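Orotidine 5'-phosphate decarboxylase (Streptomyces avermitilis, PDB 3V75) probably catalyses the decarboxylation of orotidine 5'-phosphate to UMP, the last step of de novo UMP biosynthesis. Local coordinates at residues R271-H276 with R281-A286; P242-Q247 with D288-E293; V43-H48 with R69-A74; P84-F89 with A98-T103. All coordinates share one frame; numbering follows the deposited sequence.

All four contacts belong to one closed eight-stranded parallel barrel and the helices around it. Interactions 3 and 4 come first along the chain, one after the other, and involve strands 42-45 and 81-84, the first two of the barrel. Interaction 2 closes a long loop near the C-terminus, and interaction 1 is nested inside that loop. Interactions 1 and 2 share helix 280-299, with centres 11 Å apart. Interaction 3 lies between 1 and 4, touching both, its centre 10 Å from each, whereas the centres of 2 and 4 are 23 Å apart. Through 1 and 3 the last helix packs against helix 61-75, and helix 271-274 against strand 42-45, where the barrel closes.

Interaction 1 of 4, residues R271-H276 with R281-A286; sequences RGVLRH and RALRTA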
loop_
_atom_site.group_PDB
_atom_site.type_symbol
_atom_site.label_atom_id
_atom_site.label_comp_id
_atom_site.label_asym_id
_atom_site.label_seq_id
_atom_site.Cartn_x
_atom_site.Cartn_y
_atom_site.Cartn_z
ATOM N N ARG A 271 5.369 20.936 -3.859
ATOM C CA ARG A 271 6.263 21.800 -4.646
ATOM C C ARG A 271 6.284 23.283 -4.206
ATOM O O ARG A 271 7.351 23.913 -4.234
ATOM C CB ARG A 271 5.875 21.724 -6.127
ATOM C CG ARG A 271 6.866 22.510 -7.005
ATOM C CD ARG A 271 6.675 22.309 -8.520
ATOM N NE ARG A 271 7.695 23.053 -9.233
ATOM C CZ ARG A 271 8.993 22.759 -9.227
ATOM N NH1 ARG A 271 9.435 21.650 -8.594
ATOM N NH2 ARG A 271 9.853 23.533 -9.870
ATOM N N GLY A 272 5.139 23.828 -3.796
ATOM C CA GLY A 272 5.060 25.234 -3.418
ATOM C C GLY A 272 6.048 25.610 -2.336
ATOM O O GLY A 272 6.473 26.793 -2.249
ATOM N N VAL A 273 6.400 24.648 -1.476
ATOM C CA VAL A 273 7.468 24.865 -0.497
ATOM C C VAL A 273 8.796 24.254 -0.956
ATOM O O VAL A 273 9.840 24.926 -0.962
ATOM C CB VAL A 273 7.082 24.302 0.910
ATOM C CG1 VAL A 273 8.274 24.285 1.848
ATOM C CG2 VAL A 273 5.939 25.148 1.511
ATOM N N LEU A 274 8.758 22.992 -1.349
ATOM C CA LEU A 274 9.973 22.252 -1.640
ATOM C C LEU A 274 10.797 22.788 -2.796
ATOM O O LEU A 274 12.027 22.594 -2.806
ATOM C CB LEU A 274 9.661 20.759 -1.882
ATOM C CG LEU A 274 9.013 20.047 -0.671
ATOM C CD1 LEU A 274 8.562 18.627 -1.071
ATOM C CD2 LEU A 274 9.957 19.978 0.578
ATOM N N ARG A 275 10.160 23.430 -3.778
ATOM C CA ARG A 275 10.963 23.932 -4.904
ATOM C C ARG A 275 11.958 24.997 -4.465
ATOM O O ARG A 275 12.891 25.310 -5.218
ATOM C CB ARG A 275 10.091 24.523 -6.009
ATOM C CG ARG A 275 9.387 25.825 -5.659
ATOM C CD ARG A 275 8.599 26.287 -6.880
ATOM N NE ARG A 275 7.891 27.544 -6.671
ATOM C CZ ARG A 275 8.433 28.748 -6.825
ATOM N NH1 ARG A 275 9.715 28.856 -7.141
ATOM N NH2 ARG A 275 7.691 29.838 -6.624
ATOM N N HIS A 276 11.762 25.570 -3.275
ATOM C CA HIS A 276 12.665 26.613 -2.774
ATOM C C HIS A 276 13.935 26.085 -2.136
ATOM O O HIS A 276 14.861 26.856 -1.890
ATOM C CB HIS A 276 11.927 27.526 -1.813
ATOM C CG HIS A 276 10.830 28.275 -2.485
ATOM N ND1 HIS A 276 11.079 29.353 -3.300
ATOM C CD2 HIS A 276 9.489 28.066 -2.513
ATOM C CE1 HIS A 276 9.929 29.802 -3.785
ATOM N NE2 HIS A 276 8.950 29.041 -3.323
ATOM N N ARG A 281 16.598 29.367 4.226
ATOM C CA ARG A 281 15.770 30.542 4.486
ATOM C C ARG A 281 14.617 30.586 3.485
ATOM O O ARG A 281 13.511 30.990 3.849
ATOM C CB ARG A 281 16.561 31.851 4.384
ATOM C CG ARG A 281 17.607 32.034 5.462
ATOM C CD ARG A 281 18.415 33.309 5.220
ATOM N NE ARG A 281 19.517 33.436 6.196
ATOM C CZ ARG A 281 20.562 34.248 6.049
ATOM N NH1 ARG A 281 20.676 35.000 4.964
ATOM N NH2 ARG A 281 21.526 34.275 6.989
ATOM N N ALA A 282 14.875 30.193 2.243
ATOM C CA ALA A 282 13.810 30.200 1.231
ATOM C C ALA A 282 12.725 29.171 1.586
ATOM O O ALA A 282 11.525 29.442 1.415
ATOM C CB ALA A 282 14.372 29.920 -0.148
ATOM N N LEU A 283 13.134 27.998 2.091
ATOM C CA LEU A 283 12.164 26.966 2.514
ATOM C C LEU A 283 11.301 27.485 3.651
ATOM O O LEU A 283 10.072 27.377 3.604
ATOM C CB LEU A 283 12.910 25.700 2.982
ATOM C CG LEU A 283 13.433 24.847 1.830
ATOM C CD1 LEU A 283 14.518 23.870 2.349
ATOM C CD2 LEU A 283 12.274 24.101 1.141
ATOM N N ARG A 284 11.935 28.055 4.668
ATOM C CA ARG A 284 11.231 28.625 5.808
ATOM C C ARG A 284 10.249 29.728 5.387
ATOM O O ARG A 284 9.107 29.806 5.858
ATOM C CB ARG A 284 12.249 29.183 6.808
ATOM C CG ARG A 284 11.613 29.939 7.944
ATOM C CD ARG A 284 10.797 29.065 8.861
ATOM N NE ARG A 284 10.178 29.885 9.910
ATOM C CZ ARG A 284 10.827 30.323 10.986
ATOM N NH1 ARG A 284 12.112 30.036 11.154
ATOM N NH2 ARG A 284 10.216 31.101 11.885
ATOM N N THR A 285 10.728 30.624 4.530
ATOM C CA THR A 285 9.901 31.744 4.108
ATOM C C THR A 285 8.646 31.237 3.396
ATOM O O THR A 285 7.550 31.740 3.644
ATOM C CB THR A 285 10.712 32.689 3.166
ATOM O OG1 THR A 285 11.795 33.238 3.929
ATOM C CG2 THR A 285 9.868 33.852 2.609
ATOM N N ALA A 286 8.806 30.261 2.499
ATOM C CA ALA A 286 7.661 29.737 1.746
ATOM C C ALA A 286 6.681 29.040 2.671
ATOM O O ALA A 286 5.470 29.210 2.539
ATOM C CB ALA A 286 8.132 28.771 0.656
#
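The carbonyl O of Gly-272 packs against the methyl of Ala-286, 3.9 Å from CB, and the same oxygen lies at the edge of the His-276 ring, in its plane. Val-273 follows with both branches in use. Its CG1, anti to the backbone N (chi1 169°), comes 4.1 Å from Leu-283 CD2, the two side chains crossing at about a right angle, while CG2 lies 4.3 Å from Ala-286 CB. The tightest approach is that of Leu-283 CD2 to Val-273 O, at 3.3 Å; this oxygen receives the backbone N-H of His-276. These residues sit just past strand 265-269, the last of the TIM barrel, where a short helix turns the chain into helix 280-299, which packs on the outside of the barrel. Leu-274 gives Leu-283 CD2 a rest against its CA, but its own side chain turns to Val-71 of helix 61-75, and its O accepts from the indole of Trp-55. Helix 61-75 also takes part at Leu-283, whose side chain touches Thr-70 and Ala-74. His-276 ends the run. Its CB is 3.8 Å from Ala-282 CB, and its CD2 meets Ala-286 CB at 3.5 Å, so CB and the imidazole rest against alanines one helical turn apart; Arg-275 CG lies over one ring face. A serine in place of His-276 would probably leave the Ala-286 methyl without its aromatic neighbour and open a gap beside Gly-272 O. The backbone O of His-276 is 3.6 Å from Ala-282 CB.

Interaction 2 of 4, residues P242-Q247 with D288-E293; sequences PGIGAQ and DRFAEE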
loop_
_atom_site.group_PDB
_atom_site.type_symbol
_atom_site.label_atom_id
_atom_site.label_comp_id
_atom_site.label_asym_id
_atom_site.label_seq_id
_atom_site.Cartn_x
_atom_site.Cartn_y
_atom_site.Cartn_z
ATOM N N PRO A 242 -4.395 17.120 -0.276
ATOM C CA PRO A 242 -3.289 17.376 -1.202
ATOM C C PRO A 242 -3.700 18.380 -2.313
ATOM O O PRO A 242 -4.928 18.595 -2.631
ATOM C CB PRO A 242 -2.971 15.993 -1.783
ATOM C CG PRO A 242 -4.155 15.133 -1.473
ATOM C CD PRO A 242 -4.998 15.791 -0.426
ATOM N N GLY A 243 -2.663 18.965 -2.923
ATOM C CA GLY A 243 -2.882 19.834 -4.067
ATOM C C GLY A 243 -2.849 21.308 -3.722
ATOM O O GLY A 243 -3.184 22.134 -4.596
ATOM N N ILE A 244 -2.460 21.674 -2.514
ATOM C CA ILE A 244 -2.502 23.089 -2.164
ATOM C C ILE A 244 -1.426 23.818 -2.976
ATOM O O ILE A 244 -0.285 23.357 -3.085
ATOM C CB ILE A 244 -2.271 23.313 -0.670
ATOM C CG1 ILE A 244 -3.187 22.428 0.179
ATOM C CG2 ILE A 244 -2.411 24.789 -0.330
ATOM C CD1 ILE A 244 -4.666 22.715 -0.043
ATOM N N GLY A 245 -1.818 24.956 -3.562
ATOM C CA GLY A 245 -0.953 25.734 -4.438
ATOM C C GLY A 245 -1.396 25.572 -5.895
ATOM O O GLY A 245 -1.097 26.416 -6.729
ATOM N N ALA A 246 -2.066 24.456 -6.227
ATOM C CA ALA A 246 -2.569 24.200 -7.593
ATOM C C ALA A 246 -3.687 25.166 -7.921
ATOM O O ALA A 246 -4.303 25.735 -7.041
ATOM C CB ALA A 246 -3.084 22.778 -7.730
ATOM N N GLN A 247 -3.943 25.343 -9.213
ATOM C CA GLN A 247 -5.040 26.188 -9.658
ATOM C C GLN A 247 -6.349 25.864 -8.909
ATOM O O GLN A 247 -6.768 24.703 -8.869
ATOM C CB GLN A 247 -5.184 25.985 -11.183
ATOM C CG GLN A 247 -6.386 26.620 -11.826
ATOM C CD GLN A 247 -6.484 28.079 -11.450
ATOM O OE1 GLN A 247 -5.552 28.869 -11.728
ATOM N NE2 GLN A 247 -7.607 28.462 -10.768
ATOM N N ASP A 288 6.240 29.552 5.911
ATOM C CA ASP A 288 5.566 30.550 6.761
ATOM C C ASP A 288 4.489 31.261 5.953
ATOM O O ASP A 288 3.405 31.565 6.466
ATOM C CB ASP A 288 6.545 31.630 7.269
ATOM C CG ASP A 288 7.458 31.143 8.386
ATOM O OD1 ASP A 288 7.216 30.046 8.922
ATOM O OD2 ASP A 288 8.432 31.877 8.698
ATOM N N ARG A 289 4.780 31.553 4.685
ATOM C CA ARG A 289 3.815 32.291 3.867
ATOM C C ARG A 289 2.555 31.458 3.594
ATOM O O ARG A 289 1.424 31.968 3.714
ATOM C CB ARG A 289 4.417 32.734 2.541
ATOM C CG ARG A 289 3.346 33.233 1.597
ATOM C CD ARG A 289 3.954 33.676 0.257
ATOM N NE ARG A 289 4.964 32.715 -0.191
ATOM C CZ ARG A 289 4.802 31.739 -1.092
ATOM N NH1 ARG A 289 5.856 30.970 -1.417
ATOM N NH2 ARG A 289 3.645 31.577 -1.735
ATOM N N PHE A 290 2.728 30.194 3.219
ATOM C CA PHE A 290 1.553 29.339 3.049
ATOM C C PHE A 290 0.742 29.247 4.329
ATOM O O PHE A 290 -0.483 29.403 4.291
ATOM C CB PHE A 290 1.916 27.930 2.574
ATOM C CG PHE A 290 2.073 27.819 1.088
ATOM C CD1 PHE A 290 0.956 27.680 0.283
ATOM C CD2 PHE A 290 3.321 27.885 0.488
ATOM C CE1 PHE A 290 1.071 27.569 -1.101
ATOM C CE2 PHE A 290 3.446 27.797 -0.889
ATOM C CZ PHE A 290 2.320 27.630 -1.684
ATOM N N ALA A 291 1.405 28.982 5.455
ATOM C CA ALA A 291 0.661 28.808 6.697
ATOM C C ALA A 291 -0.096 30.082 7.032
ATOM O O ALA A 291 -1.265 30.043 7.488
ATOM C CB ALA A 291 1.586 28.433 7.829
ATOM N N GLU A 292 0.550 31.235 6.837
ATOM C CA GLU A 292 -0.126 32.489 7.172
ATOM C C GLU A 292 -1.290 32.784 6.251
ATOM O O GLU A 292 -2.341 33.277 6.696
ATOM C CB GLU A 292 0.852 33.659 7.149
ATOM C CG GLU A 292 0.175 34.981 7.400
ATOM C CD GLU A 292 -0.703 34.989 8.705
ATOM O OE1 GLU A 292 -1.766 35.679 8.744
ATOM O OE2 GLU A 292 -0.352 34.290 9.705
ATOM N N GLU A 293 -1.115 32.518 4.956
ATOM C CA GLU A 293 -2.210 32.776 4.030
ATOM C C GLU A 293 -3.409 31.881 4.298
ATOM O O GLU A 293 -4.568 32.314 4.173
ATOM C CB GLU A 293 -1.765 32.554 2.598
ATOM C CG GLU A 293 -0.812 33.627 2.133
ATOM C CD GLU A 293 -0.296 33.340 0.706
ATOM O OE1 GLU A 293 -0.492 32.234 0.136
ATOM O OE2 GLU A 293 0.393 34.239 0.179
#
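Ile-244 and Gly-245 meet the ring of Phe-290 where the loop after strand 239-241, the seventh of the TIM barrel, faces the C-terminal helix 280-299. In phosphate-binding barrels of this kind the loops after strands seven and eight commonly frame the phosphate site; the contact here is on the outward side, towards the helix. The packing is apolar and light. Ile-244 brings its CG2 branch to Phe-290 CD1 at 4.5 Å, while the CG1 branch leads elsewhere, and Ile-244 also leans on Pro-267 and Val-269 of the neighbouring strand. Val-269 touches Phe-290 as well, so the ring fills the angle between strand and loop, with Pro-251 adding to its surroundings. Backbone hydrogen bonds fix the loop side of the contact. A type II turn runs from Gly-243 to Ala-246 and is closed by Ala-246 N to Gly-243 O at 3.0 Å, with Ile-244 and Gly-245 at its two corners; Ile-244 is further tied through its backbone to Asn-268. Gly-245, with phi at 107°, has the positive phi that a type II turn asks of its third residue, and a CB there would be pressed against the carbonyl O of Ile-244. It would also come close to Phe-290 CZ. As it stands, the bare CA of Gly-245 lies 4.3 Å from Phe-290 CE1.

Interaction 3 of 4, residues V43-H48 with R69-A74; sequences VGIDPH and RTVVEA
The first strand of the barrel, 42-45, is backed here by helix 61-75, the helix that leads the chain on to the second strand, 81-84; Ile-45 on the strand meets Val-71 and Val-72 on the helix. Ile-45 points outward from the barrel wall and divides its longer branch between the two valines. CG1 lies 4.2 Å from Val-71 CG1, and CD1 reaches 4.2 Å from Val-72 CG2. With CG1 anti to the carbonyl carbon (chi1 -53°) and the chain then extended, CD1 is carried past Val-71 to its neighbour; the side chains of Ile-45 and Val-71 accordingly slide by each other in opposite directions. Thr-103 of helix 93-109 touches both Ile-45 and Val-72 and joins the next helix to this patch, which is buried and wholly apolar between the segments. The strand backbone is occupied elsewhere, pairing with Val-81 and Lys-83 on one neighbour and with Val-269 on the other. Asp-46, just after the strand, turns away from the helix and bonds through OD2 to Ser-270. On the helix's exposed surface Arg-69 NE forms a salt bridge with Glu-73 OE2 at 2.8 Å, in the guanidinium plane but from above the carboxylate plane. A strand packed on its outward side by a helix, here 61-75, that lies on the way to the adjacent parallel strand is the beta-alpha-beta crossover from which TIM barrels are built.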
loop_
_atom_site.group_PDB
_atom_site.type_symbol
_atom_site.label_atom_id
_atom_site.label_comp_id
_atom_site.label_asym_id
_atom_site.label_seq_id
_atom_site.Cartn_x
_atom_site.Cartn_y
_atom_site.Cartn_z
ATOM N N VAL A 43 3.659 19.955 5.221
ATOM C CA VAL A 43 4.614 20.030 4.113
ATOM C C VAL A 43 5.008 18.626 3.719
ATOM O O VAL A 43 5.430 17.826 4.576
ATOM C CB VAL A 43 5.865 20.871 4.492
ATOM C CG1 VAL A 43 6.908 20.820 3.364
ATOM C CG2 VAL A 43 5.468 22.315 4.786
ATOM N N GLY A 44 4.878 18.291 2.444
ATOM C CA GLY A 44 5.287 16.970 1.986
ATOM C C GLY A 44 6.792 16.816 2.095
ATOM O O GLY A 44 7.561 17.790 1.970
ATOM N N ILE A 45 7.258 15.591 2.336
ATOM C CA ILE A 45 8.683 15.316 2.162
ATOM C C ILE A 45 8.714 14.348 0.982
ATOM O O ILE A 45 8.441 13.126 1.129
ATOM C CB ILE A 45 9.332 14.712 3.407
ATOM C CG1 ILE A 45 9.057 15.583 4.632
ATOM C CG2 ILE A 45 10.846 14.528 3.195
ATOM C CD1 ILE A 45 9.740 15.091 5.945
ATOM N N ASP A 46 9.003 14.899 -0.204
ATOM C CA ASP A 46 8.761 14.228 -1.474
ATOM C C ASP A 46 10.026 14.178 -2.325
ATOM O O ASP A 46 10.151 14.935 -3.302
ATOM C CB ASP A 46 7.679 14.992 -2.261
ATOM C CG ASP A 46 6.352 14.965 -1.574
ATOM O OD1 ASP A 46 5.947 13.901 -1.081
ATOM O OD2 ASP A 46 5.695 16.023 -1.479
ATOM N N PRO A 47 10.999 13.337 -1.948
ATOM C CA PRO A 47 12.293 13.337 -2.646
ATOM C C PRO A 47 12.213 12.520 -3.938
ATOM O O PRO A 47 12.944 11.520 -4.101
ATOM C CB PRO A 47 13.253 12.675 -1.638
ATOM C CG PRO A 47 12.311 11.755 -0.834
ATOM C CD PRO A 47 11.021 12.554 -0.702
ATOM N N HIS A 48 11.332 12.908 -4.852
ATOM C CA HIS A 48 11.339 12.267 -6.170
ATOM C C HIS A 48 12.490 12.771 -7.017
ATOM O O HIS A 48 13.105 13.812 -6.721
ATOM C CB HIS A 48 9.998 12.404 -6.908
ATOM C CG HIS A 48 9.408 13.774 -6.894
ATOM N ND1 HIS A 48 9.939 14.831 -7.616
ATOM C CD2 HIS A 48 8.290 14.253 -6.287
ATOM C CE1 HIS A 48 9.177 15.899 -7.445
ATOM N NE2 HIS A 48 8.176 15.580 -6.634
ATOM N N ARG A 69 17.251 15.394 5.089
ATOM C CA ARG A 69 17.879 16.039 6.217
ATOM C C ARG A 69 17.670 17.554 6.171
ATOM O O ARG A 69 17.384 18.180 7.198
ATOM C CB ARG A 69 19.374 15.695 6.221
ATOM C CG ARG A 69 20.114 16.389 7.309
ATOM C CD ARG A 69 21.563 15.903 7.358
ATOM N NE ARG A 69 22.281 16.788 8.265
ATOM C CZ ARG A 69 23.523 16.576 8.668
ATOM N NH1 ARG A 69 24.164 15.487 8.228
ATOM N NH2 ARG A 69 24.100 17.452 9.503
ATOM N N THR A 70 17.826 18.147 4.995
ATOM C CA THR A 70 17.690 19.593 4.868
ATOM C C THR A 70 16.254 20.020 5.138
ATOM O O THR A 70 16.023 21.055 5.790
ATOM C CB THR A 70 18.115 20.044 3.457
ATOM O OG1 THR A 70 19.526 19.880 3.359
ATOM C CG2 THR A 70 17.717 21.504 3.193
ATOM N N VAL A 71 15.285 19.244 4.641
ATOM C CA VAL A 71 13.886 19.597 4.865
ATOM C C VAL A 71 13.585 19.649 6.344
ATOM O O VAL A 71 12.995 20.622 6.819
ATOM C CB VAL A 71 12.888 18.665 4.136
ATOM C CG1 VAL A 71 11.438 18.991 4.564
ATOM C CG2 VAL A 71 13.062 18.809 2.606
ATOM N N VAL A 72 14.015 18.632 7.101
ATOM C CA VAL A 72 13.715 18.651 8.530
ATOM C C VAL A 72 14.521 19.691 9.292
ATOM O O VAL A 72 14.005 20.325 10.220
ATOM C CB VAL A 72 13.888 17.249 9.142
ATOM C CG1 VAL A 72 13.618 17.304 10.634
ATOM C CG2 VAL A 72 12.936 16.265 8.429
ATOM N N GLU A 73 15.778 19.897 8.910
ATOM C CA GLU A 73 16.561 20.946 9.575
ATOM C C GLU A 73 15.944 22.321 9.361
ATOM O O GLU A 73 15.861 23.124 10.292
ATOM C CB GLU A 73 18.014 20.963 9.089
ATOM C CG GLU A 73 18.754 19.746 9.614
ATOM C CD GLU A 73 20.161 19.602 9.084
ATOM O OE1 GLU A 73 20.529 20.263 8.062
ATOM O OE2 GLU A 73 20.938 18.784 9.679
ATOM N N ALA A 74 15.521 22.590 8.124
ATOM C CA ALA A 74 14.967 23.902 7.793
ATOM C C ALA A 74 13.619 24.122 8.428
ATOM O O ALA A 74 13.322 25.219 8.911
ATOM C CB ALA A 74 14.822 24.049 6.267
#

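Interaction 4 of 4, residues P84-F89 with A98-T103; sequences PQSAFF and AVLEKT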
loop_
_atom_site.group_PDB
_atom_site.type_symbol
_atom_site.label_atom_id
_atom_site.label_comp_id
_atom_site.label_asym_id
_atom_site.label_seq_id
_atom_site.Cartn_x
_atom_site.Cartn_y
_atom_site.Cartn_z
ATOM N N PRO A 84 5.880 12.627 4.775
ATOM C CA PRO A 84 6.764 11.900 3.858
ATOM C C PRO A 84 5.954 10.966 2.985
ATOM O O PRO A 84 5.015 10.333 3.474
ATOM C CB PRO A 84 7.669 11.077 4.785
ATOM C CG PRO A 84 6.904 11.014 6.083
ATOM C CD PRO A 84 6.072 12.250 6.183
ATOM N N GLN A 85 6.330 10.858 1.712
ATOM C CA GLN A 85 5.711 9.897 0.798
ATOM C C GLN A 85 6.632 8.688 0.711
ATOM O O GLN A 85 7.704 8.745 0.135
ATOM C CB GLN A 85 5.470 10.528 -0.590
ATOM C CG GLN A 85 5.067 9.559 -1.691
ATOM C CD GLN A 85 3.976 8.610 -1.244
ATOM O OE1 GLN A 85 4.228 7.392 -1.084
ATOM N NE2 GLN A 85 2.775 9.136 -1.027
ATOM N N SER A 86 6.166 7.583 1.301
ATOM C CA SER A 86 6.965 6.371 1.439
ATOM C C SER A 86 7.547 5.893 0.107
ATOM O O SER A 86 8.681 5.408 0.081
ATOM C CB SER A 86 6.088 5.263 2.040
ATOM O OG SER A 86 6.883 4.147 2.372
ATOM N N ALA A 87 6.789 5.988 -0.982
ATOM C CA ALA A 87 7.260 5.413 -2.245
ATOM C C ALA A 87 8.613 5.954 -2.687
ATOM O O ALA A 87 9.417 5.251 -3.281
ATOM C CB ALA A 87 6.229 5.621 -3.369
ATOM N N PHE A 88 8.843 7.246 -2.423
ATOM C CA PHE A 88 10.079 7.879 -2.887
ATOM C C PHE A 88 11.304 7.395 -2.111
ATOM O O PHE A 88 12.423 7.538 -2.582
ATOM C CB PHE A 88 9.964 9.409 -2.838
ATOM C CG PHE A 88 8.842 9.942 -3.701
ATOM C CD1 PHE A 88 8.683 9.503 -5.008
ATOM C CD2 PHE A 88 7.960 10.896 -3.211
ATOM C CE1 PHE A 88 7.611 10.021 -5.811
ATOM C CE2 PHE A 88 6.934 11.384 -3.997
ATOM C CZ PHE A 88 6.769 10.934 -5.279
ATOM N N PHE A 89 11.074 6.827 -0.924
ATOM C CA PHE A 89 12.128 6.213 -0.119
ATOM C C PHE A 89 12.251 4.717 -0.506
ATOM O O PHE A 89 13.352 4.186 -0.646
ATOM C CB PHE A 89 11.779 6.376 1.373
ATOM C CG PHE A 89 11.756 7.799 1.831
ATOM C CD1 PHE A 89 12.872 8.361 2.467
ATOM C CD2 PHE A 89 10.638 8.590 1.596
ATOM C CE1 PHE A 89 12.875 9.695 2.883
ATOM C CE2 PHE A 89 10.619 9.937 2.017
ATOM C CZ PHE A 89 11.755 10.489 2.667
ATOM N N ALA A 98 15.776 3.201 5.629
ATOM C CA ALA A 98 16.599 3.646 6.749
ATOM C C ALA A 98 16.649 5.188 6.807
ATOM O O ALA A 98 16.542 5.787 7.893
ATOM C CB ALA A 98 18.023 3.046 6.643
ATOM N N VAL A 99 16.776 5.837 5.647
ATOM C CA VAL A 99 16.702 7.324 5.627
ATOM C C VAL A 99 15.328 7.783 6.117
ATOM O O VAL A 99 15.222 8.749 6.865
ATOM C CB VAL A 99 16.965 7.868 4.210
ATOM C CG1 VAL A 99 16.698 9.380 4.176
ATOM C CG2 VAL A 99 18.416 7.563 3.800
ATOM N N LEU A 100 14.272 7.077 5.692
ATOM C CA LEU A 100 12.924 7.420 6.129
ATOM C C LEU A 100 12.776 7.320 7.648
ATOM O O LEU A 100 12.188 8.205 8.283
ATOM C CB LEU A 100 11.881 6.535 5.439
ATOM C CG LEU A 100 10.412 6.778 5.773
ATOM C CD1 LEU A 100 9.986 8.215 5.473
ATOM C CD2 LEU A 100 9.596 5.777 4.950
ATOM N N GLU A 101 13.337 6.259 8.233
ATOM C CA GLU A 101 13.298 6.105 9.689
ATOM C C GLU A 101 13.900 7.311 10.385
ATOM O O GLU A 101 13.319 7.856 11.339
ATOM C CB GLU A 101 14.064 4.836 10.106
ATOM C CG GLU A 101 13.311 3.561 9.738
ATOM C CD GLU A 101 14.157 2.306 9.870
ATOM O OE1 GLU A 101 15.404 2.361 9.747
ATOM O OE2 GLU A 101 13.535 1.229 10.094
ATOM N N LYS A 102 15.084 7.712 9.928
ATOM C CA LYS A 102 15.801 8.820 10.589
ATOM C C LYS A 102 15.052 10.131 10.420
ATOM O O LYS A 102 14.981 10.954 11.336
ATOM C CB LYS A 102 17.193 8.995 10.001
ATOM C CG LYS A 102 18.132 7.886 10.246
ATOM C CD LYS A 102 19.554 8.300 9.783
ATOM C CE LYS A 102 19.510 9.363 8.643
ATOM N NZ LYS A 102 19.739 8.709 7.244
ATOM N N THR A 103 14.506 10.325 9.227
ATOM C CA THR A 103 13.790 11.545 8.886
ATOM C C THR A 103 12.573 11.719 9.791
ATOM O O THR A 103 12.336 12.799 10.334
ATOM C CB THR A 103 13.371 11.492 7.389
ATOM O OG1 THR A 103 14.556 11.388 6.583
ATOM C CG2 THR A 103 12.597 12.749 6.965
#
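Val-99 O takes two bonds from Thr-103, one from its backbone N at 2.9 Å and a shorter one from OG1 at 2.7 Å, the hydroxyl standing above the carbonyl plane; Val-99 and Thr-103 both border the Phe-89 ring with their side chains. The centre of the contact is Leu-100. Its CD1 sits over the middle of one face of Phe-89, 3.8 Å from the centroid and only 6° off the ring normal, a CH-pi contact, while its CB touches Phe-89 CD1 at 3.6 Å. The leucine's CG lies anti to the backbone N (chi1 -179°), which carries CD1 out across the gap to the ring and on to Pro-84 CB, 3.7 Å away. Val-99 CG1 comes in at the ring edge instead, 4.0 Å from CE1, and Gln-85 O lies at the edge in the ring plane. With an alanine in place of Phe-89, Leu-100 CD1 is likely to lose the ring face it rests on, and the Val-99 methyl its edge contact. Leu-100 CD2 also touches Ser-86, whose OG bonds to Glu-90. Gln-85 caps helix 86-90, its OE1 accepting from Ala-87 N at 2.9 Å on a lone pair in the carbonyl plane. Ser-86 is about 8 Å, side chain to side chain, from Lys-119, the predicted proton donor, and Glu-101 bonds to Ser-94 of the second subunit. Apolar packing therefore joins helix 93-109 to helix 86-90 and, through Pro-84, to the end of strand 81-84, while the polar groups are bonded locally or turned to other partners.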